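Local coordinates for Sodium/sialic acid symporter SiaT (Proteus mirabilis, PDB 5NV9), which uses the sodium gradient to drive uptake of the sialic acid N-acetylneuraminic acid across the bacterial inner membrane, at residues A[107-110]-A[111-114]; A[141-144]-A[145-149]; A[318-321]-A[322-326]. All blocks are in the same frame, centred on the assembly; numbering follows the deposited sequence.

Contact 1. Residues A[107-110]-A[111-114]; sequences SAYE and YLEA
Glu110 O takes the N-H of Ala114 in a nearly straight bond, 3.0 Å from Ala114 N to Glu110 O with 176° at the hydrogen, an i to i+4 rung at the start of helix 110-115. Two residues earlier the reach is shorter: Tyr111 N goes back three residues to Ala108 O at 3.1 Å, coming in well above the carbonyl plane. Between the two, Tyr109 O receives only weak bonds, from Leu112 N and Glu113 N. The start of the helix is closed by a capping box. In it the carboxylate of Glu110 reaches back so that Glu110 OE2 accepts from Ser107 N at 3.0 Å, straight at the hydrogen (175°) but from above the carboxylate plane, while Ser107 OG accepts a weak bond from Tyr109 N. CG beside its own backbone N (chi1 -68°) gives the Glu110 side chain its direction, and the extended chain beyond gives it the span to cross the type I turn formed by Ser107 to Glu110. OE2 is shared further with Thr106 N and Ser357 OG, which should hold the carboxylate in place and probably favour its charged form.

Apolar contact across the junction is slight. Leu112 lays CB over Tyr109 O at 3.4 Å, and its CD1 approaches the edge of the Tyr109 ring, near the ring plane, at 4.3 Å from Tyr109 CD1. The phenol OH of Tyr109 bonds to Ala253 O, and Glu113 OE1 forms salt bridges with Arg121 and Arg362.

On the cytoplasmic side of the transporter, this capped helix start is packed among three helices: Leu112 rests on Leu421 and Phe422 of helix 415-427, Tyr109 on Phe128 of helix 118-151, and Ser107 on Cys354 of helix 328-361.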
ATOM      1  N   SER A 107       8.413  15.248   4.672  1.00 25.35           N
ATOM      2  CA  SER A 107       8.646  13.800   4.933  1.00 25.54           C
ATOM      3  C   SER A 107       8.287  13.467   6.387  1.00 23.80           C
ATOM      4  O   SER A 107       8.668  14.173   7.284  1.00 22.68           O
ATOM      5  CB  SER A 107      10.106  13.440   4.670  1.00 24.43           C
ATOM      6  OG  SER A 107      10.421  12.131   5.057  1.00 24.26           O
ATOM      7  N   ALA A 108       7.587  12.371   6.588  1.00 22.20           N
ATOM      8  CA  ALA A 108       7.258  11.880   7.934  1.00 21.44           C
ATOM      9  C   ALA A 108       8.458  11.710   8.853  1.00 20.82           C
ATOM     10  O   ALA A 108       8.330  11.925  10.108  1.00 20.12           O
ATOM     11  CB  ALA A 108       6.513  10.553   7.820  1.00 20.37           C
ATOM     12  N   TYR A 109       9.609  11.395   8.246  1.00 21.73           N
ATOM     13  CA  TYR A 109      10.846  11.010   8.997  1.00 22.18           C
ATOM     14  C   TYR A 109      11.517  12.230   9.657  1.00 21.63           C
ATOM     15  O   TYR A 109      12.347  12.111  10.567  1.00 21.48           O
ATOM     16  CB  TYR A 109      11.752  10.120   8.125  1.00 22.68           C
ATOM     17  CG  TYR A 109      10.922   9.012   7.548  1.00 23.42           C
ATOM     18  CD1 TYR A 109      10.252   8.099   8.393  1.00 23.39           C
ATOM     19  CD2 TYR A 109      10.623   8.971   6.152  1.00 27.07           C
ATOM     20  CE1 TYR A 109       9.386   7.134   7.860  1.00 24.26           C
ATOM     21  CE2 TYR A 109       9.768   7.996   5.623  1.00 24.77           C
ATOM     22  CZ  TYR A 109       9.118   7.110   6.472  1.00 22.26           C
ATOM     23  OH  TYR A 109       8.241   6.178   5.940  1.00 22.39           O
ATOM     24  N   GLU A 110      11.082  13.411   9.257  1.00 22.45           N
ATOM     25  CA  GLU A 110      11.489  14.656   9.938  1.00 23.46           C
ATOM     26  C   GLU A 110      11.077  14.639  11.386  1.00 21.72           C
ATOM     27  O   GLU A 110      11.774  15.207  12.214  1.00 22.62           O
ATOM     28  CB  GLU A 110      10.832  15.903   9.294  1.00 23.12           C
ATOM     29  CG  GLU A 110      11.300  16.226   7.893  1.00 23.84           C
ATOM     30  CD  GLU A 110      10.418  17.254   7.144  1.00 26.20           C
ATOM     31  OE1 GLU A 110       9.837  18.176   7.755  1.00 27.33           O
ATOM     32  OE2 GLU A 110      10.309  17.152   5.911  1.00 25.24           O
ATOM     33  N   TYR A 111       9.934  14.033  11.698  1.00 21.32           N
ATOM     34  CA  TYR A 111       9.547  13.878  13.096  1.00 22.54           C
ATOM     35  C   TYR A 111      10.690  13.201  13.926  1.00 23.16           C
ATOM     36  O   TYR A 111      10.958  13.621  15.060  1.00 20.05           O
ATOM     37  CB  TYR A 111       8.230  13.089  13.240  1.00 23.58           C
ATOM     38  CG  TYR A 111       8.004  12.618  14.635  1.00 24.22           C
ATOM     39  CD1 TYR A 111       7.511  13.489  15.588  1.00 26.31           C
ATOM     40  CD2 TYR A 111       8.358  11.295  15.033  1.00 24.14           C
ATOM     41  CE1 TYR A 111       7.355  13.082  16.908  1.00 24.82           C
ATOM     42  CE2 TYR A 111       8.226  10.891  16.343  1.00 22.99           C
ATOM     43  CZ  TYR A 111       7.722  11.778  17.280  1.00 24.58           C
ATOM     44  OH  TYR A 111       7.541  11.379  18.590  1.00 23.44           O
ATOM     45  N   LEU A 112      11.317  12.154  13.349  1.00 22.86           N
ATOM     46  CA  LEU A 112      12.340  11.384  14.032  1.00 24.63           C
ATOM     47  C   LEU A 112      13.601  12.201  14.340  1.00 24.95           C
ATOM     48  O   LEU A 112      14.211  11.981  15.388  1.00 24.03           O
ATOM     49  CB  LEU A 112      12.713  10.106  13.283  1.00 23.33           C
ATOM     50  CG  LEU A 112      11.609   9.040  13.058  1.00 22.78           C
ATOM     51  CD1 LEU A 112      12.134   7.894  12.210  1.00 21.75           C
ATOM     52  CD2 LEU A 112      10.996   8.536  14.359  1.00 21.89           C
ATOM     53  N   GLU A 113      13.964  13.147  13.477  1.00 22.58           N
ATOM     54  CA  GLU A 113      15.049  14.041  13.791  1.00 22.77           C
ATOM     55  C   GLU A 113      14.598  15.010  14.867  1.00 22.93           C
ATOM     56  O   GLU A 113      15.337  15.225  15.832  1.00 26.74           O
ATOM     57  CB  GLU A 113      15.612  14.788  12.588  1.00 23.11           C
ATOM     58  CG  GLU A 113      16.640  15.831  12.987  1.00 24.60           C
ATOM     59  CD  GLU A 113      17.656  16.158  11.915  1.00 27.84           C
ATOM     60  OE1 GLU A 113      17.436  15.917  10.709  1.00 26.61           O
ATOM     61  OE2 GLU A 113      18.738  16.637  12.307  1.00 31.85           O
ATOM     62  N   ALA A 114      13.414  15.579  14.752  1.00 22.79           N
ATOM     63  CA  ALA A 114      12.901  16.456  15.812  1.00 24.79           C
ATOM     64  C   ALA A 114      12.800  15.797  17.190  1.00 25.03           C
ATOM     65  O   ALA A 114      13.049  16.438  18.184  1.00 23.47           O
ATOM     66  CB  ALA A 114      11.541  17.016  15.425  1.00 28.36           C
TER

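Contact 2. Residues A[141-144]-A[145-149]; sequences YLTV and LALRP
Leu145 leans back one helical turn onto Tyr141, and its side chain is easily traced outward. Leu145 CB sits beside the carbonyl oxygens of the preceding turn, 3.5 Å from Leu142 O. Leu145 CG comes next, over one face of the Tyr141 ring but displaced toward the rim, in a CH-pi contact 4.3 Å from the Tyr141 ring centroid. Of the two branches it is Leu145 CD1 that meets the ring, 3.4 Å from Tyr141 CE2, and it also touches CZ and OH of that tyrosine. Tyr141 has CG opposite its own backbone N (chi1 179°), which holds the ring out beside the helix, where Leu145 leans back over one face; the unusual chi1 of Leu145, -92°, suggests some adjustment to the ring.

Beneath these side chains run ordinary i to i+4 bonds, with Leu145 N 2.9 Å from Tyr141 O and Ala146 N 2.8 Å from Leu142 O. The last, from Arg148 N to Val144 O (2.9 Å), is bent to 137° at the hydrogen. Val144 O also takes a weak bond from Leu147 N. Pro149 has no N-H to continue the series, and the helix kinks there.

Residues 141-149 lie near the periplasmic end of helix 118-151, passing from its membrane-spanning part into the periplasmic part. Leu142 and Ala146 face helix 61-73, while Leu147 packs on Ile333 and Phe337 of helix 328-361. Val144 meets Ile159 and Ile162 of helix 155-203, and Tyr141 lies against Leu395 and Val396 of helix 370-398, with its hydroxyl bonded to Asp399 O.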
ATOM      1  N   TYR A 141       4.788  -6.446 -11.385  1.00 28.78           N
ATOM      2  CA  TYR A 141       4.959  -7.875 -11.619  1.00 29.71           C
ATOM      3  C   TYR A 141       3.691  -8.681 -11.476  1.00 31.98           C
ATOM      4  O   TYR A 141       3.369  -9.411 -12.414  1.00 32.04           O
ATOM      5  CB  TYR A 141       6.076  -8.427 -10.710  1.00 34.07           C
ATOM      6  CG  TYR A 141       6.316  -9.921 -10.878  1.00 39.55           C
ATOM      7  CD1 TYR A 141       6.780 -10.431 -12.074  1.00 43.92           C
ATOM      8  CD2 TYR A 141       6.085 -10.802  -9.841  1.00 46.39           C
ATOM      9  CE1 TYR A 141       6.996 -11.794 -12.242  1.00 47.21           C
ATOM     10  CE2 TYR A 141       6.306 -12.163  -9.992  1.00 51.85           C
ATOM     11  CZ  TYR A 141       6.762 -12.647 -11.201  1.00 52.46           C
ATOM     12  OH  TYR A 141       6.994 -13.993 -11.372  1.00 66.76           O
ATOM     13  N   LEU A 142       2.966  -8.553 -10.343  1.00 29.12           N
ATOM     14  CA  LEU A 142       1.712  -9.259 -10.145  1.00 32.43           C
ATOM     15  C   LEU A 142       0.644  -8.898 -11.193  1.00 31.95           C
ATOM     16  O   LEU A 142      -0.054  -9.763 -11.657  1.00 29.06           O
ATOM     17  CB  LEU A 142       1.069  -8.973  -8.804  1.00 32.44           C
ATOM     18  CG  LEU A 142       1.783  -9.257  -7.517  1.00 41.74           C
ATOM     19  CD1 LEU A 142       0.743  -9.073  -6.406  1.00 44.64           C
ATOM     20  CD2 LEU A 142       2.386 -10.647  -7.508  1.00 45.01           C
ATOM     21  N   THR A 143       0.530  -7.616 -11.533  1.00 27.24           N
ATOM     22  CA  THR A 143      -0.445  -7.155 -12.496  1.00 27.54           C
ATOM     23  C   THR A 143      -0.179  -7.824 -13.842  1.00 25.00           C
ATOM     24  O   THR A 143      -1.108  -8.291 -14.507  1.00 23.73           O
ATOM     25  CB  THR A 143      -0.387  -5.600 -12.595  1.00 27.55           C
ATOM     26  OG1 THR A 143      -0.451  -5.041 -11.283  1.00 26.59           O
ATOM     27  CG2 THR A 143      -1.470  -5.000 -13.452  1.00 28.13           C
ATOM     28  N   VAL A 144       1.085  -7.829 -14.248  1.00 26.06           N
ATOM     29  CA  VAL A 144       1.514  -8.521 -15.449  1.00 29.60           C
ATOM     30  C   VAL A 144       1.223 -10.044 -15.371  1.00 32.85           C
ATOM     31  O   VAL A 144       0.696 -10.626 -16.317  1.00 29.12           O
ATOM     32  CB  VAL A 144       3.021  -8.284 -15.761  1.00 28.30           C
ATOM     33  CG1 VAL A 144       3.484  -9.208 -16.889  1.00 29.83           C
ATOM     34  CG2 VAL A 144       3.276  -6.837 -16.148  1.00 26.74           C
ATOM     35  N   LEU A 145       1.543 -10.670 -14.249  1.00 34.57           N
ATOM     36  CA  LEU A 145       1.259 -12.092 -14.080  1.00 39.30           C
ATOM     37  C   LEU A 145      -0.211 -12.338 -14.260  1.00 39.79           C
ATOM     38  O   LEU A 145      -0.592 -13.295 -14.902  1.00 41.18           O
ATOM     39  CB  LEU A 145       1.670 -12.627 -12.716  1.00 41.09           C
ATOM     40  CG  LEU A 145       3.065 -13.224 -12.603  1.00 43.56           C
ATOM     41  CD1 LEU A 145       3.398 -13.490 -11.146  1.00 44.91           C
ATOM     42  CD2 LEU A 145       3.129 -14.505 -13.411  1.00 45.35           C
ATOM     43  N   ALA A 146      -1.039 -11.462 -13.715  1.00 35.84           N
ATOM     44  CA  ALA A 146      -2.471 -11.647 -13.821  1.00 34.74           C
ATOM     45  C   ALA A 146      -3.061 -11.528 -15.240  1.00 36.94           C
ATOM     46  O   ALA A 146      -3.978 -12.273 -15.596  1.00 37.75           O
ATOM     47  CB  ALA A 146      -3.161 -10.655 -12.915  1.00 35.16           C
ATOM     48  N   LEU A 147      -2.579 -10.547 -16.005  1.00 33.72           N
ATOM     49  CA  LEU A 147      -3.207 -10.108 -17.225  1.00 36.36           C
ATOM     50  C   LEU A 147      -2.564 -10.674 -18.460  1.00 38.14           C
ATOM     51  O   LEU A 147      -3.164 -10.671 -19.516  1.00 35.85           O
ATOM     52  CB  LEU A 147      -3.103  -8.599 -17.344  1.00 37.83           C
ATOM     53  CG  LEU A 147      -3.885  -7.803 -16.311  1.00 40.52           C
ATOM     54  CD1 LEU A 147      -3.863  -6.363 -16.757  1.00 43.34           C
ATOM     55  CD2 LEU A 147      -5.322  -8.288 -16.149  1.00 44.17           C
ATOM     56  N   ARG A 148      -1.344 -11.151 -18.322  1.00 36.36           N
ATOM     57  CA  ARG A 148      -0.536 -11.493 -19.470  1.00 40.14           C
ATOM     58  C   ARG A 148      -1.153 -12.634 -20.239  1.00 40.07           C
ATOM     59  O   ARG A 148      -1.211 -12.566 -21.459  1.00 48.45           O
ATOM     60  CB  ARG A 148       0.870 -11.865 -19.039  1.00 40.72           C
ATOM     61  CG  ARG A 148       1.794 -12.052 -20.200  1.00 44.71           C
ATOM     62  CD  ARG A 148       2.964 -12.904 -19.782  1.00 48.35           C
ATOM     63  NE  ARG A 148       3.664 -13.348 -20.963  1.00 49.94           N
ATOM     64  CZ  ARG A 148       4.940 -13.689 -20.990  1.00 55.78           C
ATOM     65  NH1 ARG A 148       5.678 -13.612 -19.897  1.00 56.33           N
ATOM     66  NH2 ARG A 148       5.494 -14.079 -22.130  1.00 61.45           N
ATOM     67  N   PRO A 149      -1.628 -13.670 -19.552  1.00 39.60           N
ATOM     68  CA  PRO A 149      -2.195 -14.764 -20.344  1.00 44.92           C
ATOM     69  C   PRO A 149      -3.382 -14.365 -21.241  1.00 47.14           C
ATOM     70  O   PRO A 149      -3.724 -15.114 -22.147  1.00 45.26           O
ATOM     71  CB  PRO A 149      -2.680 -15.749 -19.281  1.00 43.84           C
ATOM     72  CG  PRO A 149      -1.839 -15.450 -18.085  1.00 42.70           C
ATOM     73  CD  PRO A 149      -1.696 -13.957 -18.109  1.00 40.82           C
TER

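Contact 3. Residues A[318-321]-A[322-326]; sequences LFIV and TEMPI
Thr322 is tied twice to Leu318 O, one turn back along helix 315-323, in the periplasmic stretch ahead of helix 328-361. Thr322 OG1 donates at 2.6 Å to Leu318 O, and Thr322 N bonds to the same oxygen at 3.0 Å, the two arriving from opposite faces of the carbonyl plane. The hydroxyl lies between the backbone N and carbonyl carbon of Thr322 (chi1 59°), which turns it back toward the helix and lets CG2 brush Leu318 CD1.

Met324, present as selenomethionine, leaves the helical path, yet its N still makes a weak bond to Ile320 O. Met324 SE packs 4.0 Å from Ile320 CG1, while CG touches the Phe319 ring.

That ring is covered on one face by Glu323: Glu323 CB stands over its centre in a CH-pi contact, 3.8 Å from the Phe319 centroid. Edge-to-face stacking with Tyr298 and contacts with helices 155-203 and 267-301 enclose the phenylalanine further.

The chemistry is that of the C-terminal end of a short helix, where carbonyls find other donors: a threonine hydroxyl adds a second bond to Leu318 O, Lys203 bonds to Glu323 O, and a water donates to both Val321 O (3.0 Å) and Met324 O.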
ATOM      1  N   LEU A 318      -9.307 -15.214 -14.941  1.00 28.53           N
ATOM      2  CA  LEU A 318      -9.948 -16.183 -15.802  1.00 28.94           C
ATOM      3  C   LEU A 318     -11.416 -15.941 -15.915  1.00 26.43           C
ATOM      4  O   LEU A 318     -11.931 -15.876 -17.045  1.00 25.54           O
ATOM      5  CB  LEU A 318      -9.735 -17.607 -15.280  1.00 36.31           C
ATOM      6  CG  LEU A 318     -10.370 -18.630 -16.244  1.00 38.08           C
ATOM      7  CD1 LEU A 318      -9.551 -18.669 -17.525  1.00 36.95           C
ATOM      8  CD2 LEU A 318     -10.491 -20.005 -15.616  1.00 39.68           C
ATOM      9  N   PHE A 319     -12.104 -15.828 -14.774  1.00 24.36           N
ATOM     10  CA  PHE A 319     -13.523 -15.462 -14.777  1.00 24.06           C
ATOM     11  C   PHE A 319     -13.833 -14.147 -15.497  1.00 24.30           C
ATOM     12  O   PHE A 319     -14.782 -14.075 -16.280  1.00 23.56           O
ATOM     13  CB  PHE A 319     -14.094 -15.398 -13.375  1.00 24.46           C
ATOM     14  CG  PHE A 319     -15.569 -15.117 -13.327  1.00 25.93           C
ATOM     15  CD1 PHE A 319     -16.053 -13.817 -13.352  1.00 29.38           C
ATOM     16  CD2 PHE A 319     -16.489 -16.146 -13.258  1.00 28.81           C
ATOM     17  CE1 PHE A 319     -17.421 -13.564 -13.318  1.00 28.42           C
ATOM     18  CE2 PHE A 319     -17.871 -15.895 -13.215  1.00 27.10           C
ATOM     19  CZ  PHE A 319     -18.328 -14.614 -13.236  1.00 26.77           C
ATOM     20  N   ILE A 320     -13.035 -13.126 -15.267  1.00 22.67           N
ATOM     21  CA  ILE A 320     -13.285 -11.855 -15.912  1.00 28.22           C
ATOM     22  C   ILE A 320     -13.250 -11.950 -17.424  1.00 31.07           C
ATOM     23  O   ILE A 320     -14.133 -11.450 -18.100  1.00 30.35           O
ATOM     24  CB  ILE A 320     -12.286 -10.778 -15.488  1.00 27.29           C
ATOM     25  CG1 ILE A 320     -12.493 -10.454 -13.991  1.00 28.60           C
ATOM     26  CG2 ILE A 320     -12.428  -9.540 -16.384  1.00 25.91           C
ATOM     27  CD1 ILE A 320     -11.227  -9.918 -13.327  1.00 31.01           C
ATOM     28  N   VAL A 321     -12.222 -12.590 -17.940  1.00 31.54           N
ATOM     29  CA  VAL A 321     -12.009 -12.577 -19.356  1.00 35.39           C
ATOM     30  C   VAL A 321     -12.897 -13.596 -20.067  1.00 37.27           C
ATOM     31  O   VAL A 321     -13.229 -13.391 -21.261  1.00 35.17           O
ATOM     32  CB  VAL A 321     -10.534 -12.792 -19.654  1.00 38.08           C
ATOM     33  CG1 VAL A 321     -10.292 -13.026 -21.114  1.00 41.07           C
ATOM     34  CG2 VAL A 321      -9.766 -11.546 -19.201  1.00 40.65           C
ATOM     35  N   THR A 322     -13.304 -14.651 -19.366  1.00 31.95           N
ATOM     36  CA  THR A 322     -14.093 -15.694 -19.999  1.00 31.18           C
ATOM     37  C   THR A 322     -15.556 -15.497 -19.746  1.00 32.27           C
ATOM     38  O   THR A 322     -16.342 -15.954 -20.544  1.00 33.87           O
ATOM     39  CB  THR A 322     -13.694 -17.139 -19.562  1.00 33.19           C
ATOM     40  OG1 THR A 322     -13.835 -17.310 -18.135  1.00 32.09           O
ATOM     41  CG2 THR A 322     -12.284 -17.446 -19.960  1.00 31.41           C
ATOM     42  N   GLU A 323     -15.959 -14.854 -18.649  1.00 30.54           N
ATOM     43  CA  GLU A 323     -17.406 -14.792 -18.319  1.00 30.21           C
ATOM     44  C   GLU A 323     -18.067 -13.425 -18.278  1.00 31.71           C
ATOM     45  O   GLU A 323     -19.277 -13.349 -18.032  1.00 33.98           O
ATOM     46  CB  GLU A 323     -17.703 -15.395 -16.942  1.00 29.20           C
ATOM     47  CG  GLU A 323     -17.223 -16.825 -16.717  1.00 31.63           C
ATOM     48  CD  GLU A 323     -17.869 -17.875 -17.570  1.00 33.00           C
ATOM     49  OE1 GLU A 323     -18.962 -17.635 -18.130  1.00 33.03           O
ATOM     50  OE2 GLU A 323     -17.282 -18.979 -17.636  1.00 37.26           O
HETATM   51  N   MSE A 324     -17.306 -12.351 -18.371  1.00 28.19           N
HETATM   52  CA  MSE A 324     -17.916 -11.033 -18.278  1.00 28.43           C
HETATM   53  C   MSE A 324     -18.092 -10.509 -19.666  1.00 27.80           C
HETATM   54  O   MSE A 324     -17.274 -10.795 -20.593  1.00 31.66           O
HETATM   55  CB  MSE A 324     -17.156 -10.042 -17.339  1.00 30.98           C
HETATM   56  CG  MSE A 324     -17.610 -10.340 -15.928  1.00 32.40           C
HETATM   57 SE   MSE A 324     -16.322  -9.568 -14.698  1.00 43.74          SE
HETATM   58  CE  MSE A 324     -17.656  -8.318 -13.963  1.00 46.93           C
ATOM     59  N   PRO A 325     -19.145  -9.715 -19.859  1.00 30.20           N
ATOM     60  CA  PRO A 325     -19.438  -9.341 -21.269  1.00 29.57           C
ATOM     61  C   PRO A 325     -18.535  -8.278 -21.785  1.00 31.38           C
ATOM     62  O   PRO A 325     -17.887  -7.542 -21.005  1.00 32.79           O
ATOM     63  CB  PRO A 325     -20.883  -8.848 -21.222  1.00 31.94           C
ATOM     64  CG  PRO A 325     -21.162  -8.517 -19.792  1.00 31.32           C
ATOM     65  CD  PRO A 325     -20.189  -9.274 -18.917  1.00 29.22           C
ATOM     66  N   ILE A 326     -18.499  -8.186 -23.103  1.00 29.28           N
ATOM     67  CA  ILE A 326     -17.767  -7.155 -23.790  1.00 26.82           C
ATOM     68  C   ILE A 326     -18.099  -5.744 -23.206  1.00 25.22           C
ATOM     69  O   ILE A 326     -19.233  -5.488 -22.705  1.00 21.26           O
ATOM     70  CB  ILE A 326     -18.046  -7.251 -25.310  1.00 30.62           C
ATOM     71  CG1 ILE A 326     -17.216  -6.243 -26.098  1.00 33.34           C
ATOM     72  CG2 ILE A 326     -19.521  -7.023 -25.621  1.00 29.96           C
ATOM     73  CD1 ILE A 326     -17.070  -6.650 -27.536  1.00 39.90           C
TER
HETATM   74  O   HOH W   1     -16.208 -13.112 -21.658  1.00 51.26           O

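In the fold
Contacts 2 and 3 share the periplasmic side of the LeuT fold, with centres about 16 Å apart and nearest atoms about 6 Å apart. Helix 328-361 packs against both, and Ile333 meets Leu147 of one and Ile320 of the other. Contact 1 lies across the chain's centre on the cytoplasmic side, about 37 Å from contact 2 and about 47 Å from contact 3 between centres, yet helix 118-151 also packs on it. Contact 2 comes nearest the transport sites: the Leu142 side chain is about 8 Å from bound sialic acid, and that of Thr143 about 9 Å from a sodium ion, so neither side chain touches the ligand or the ion.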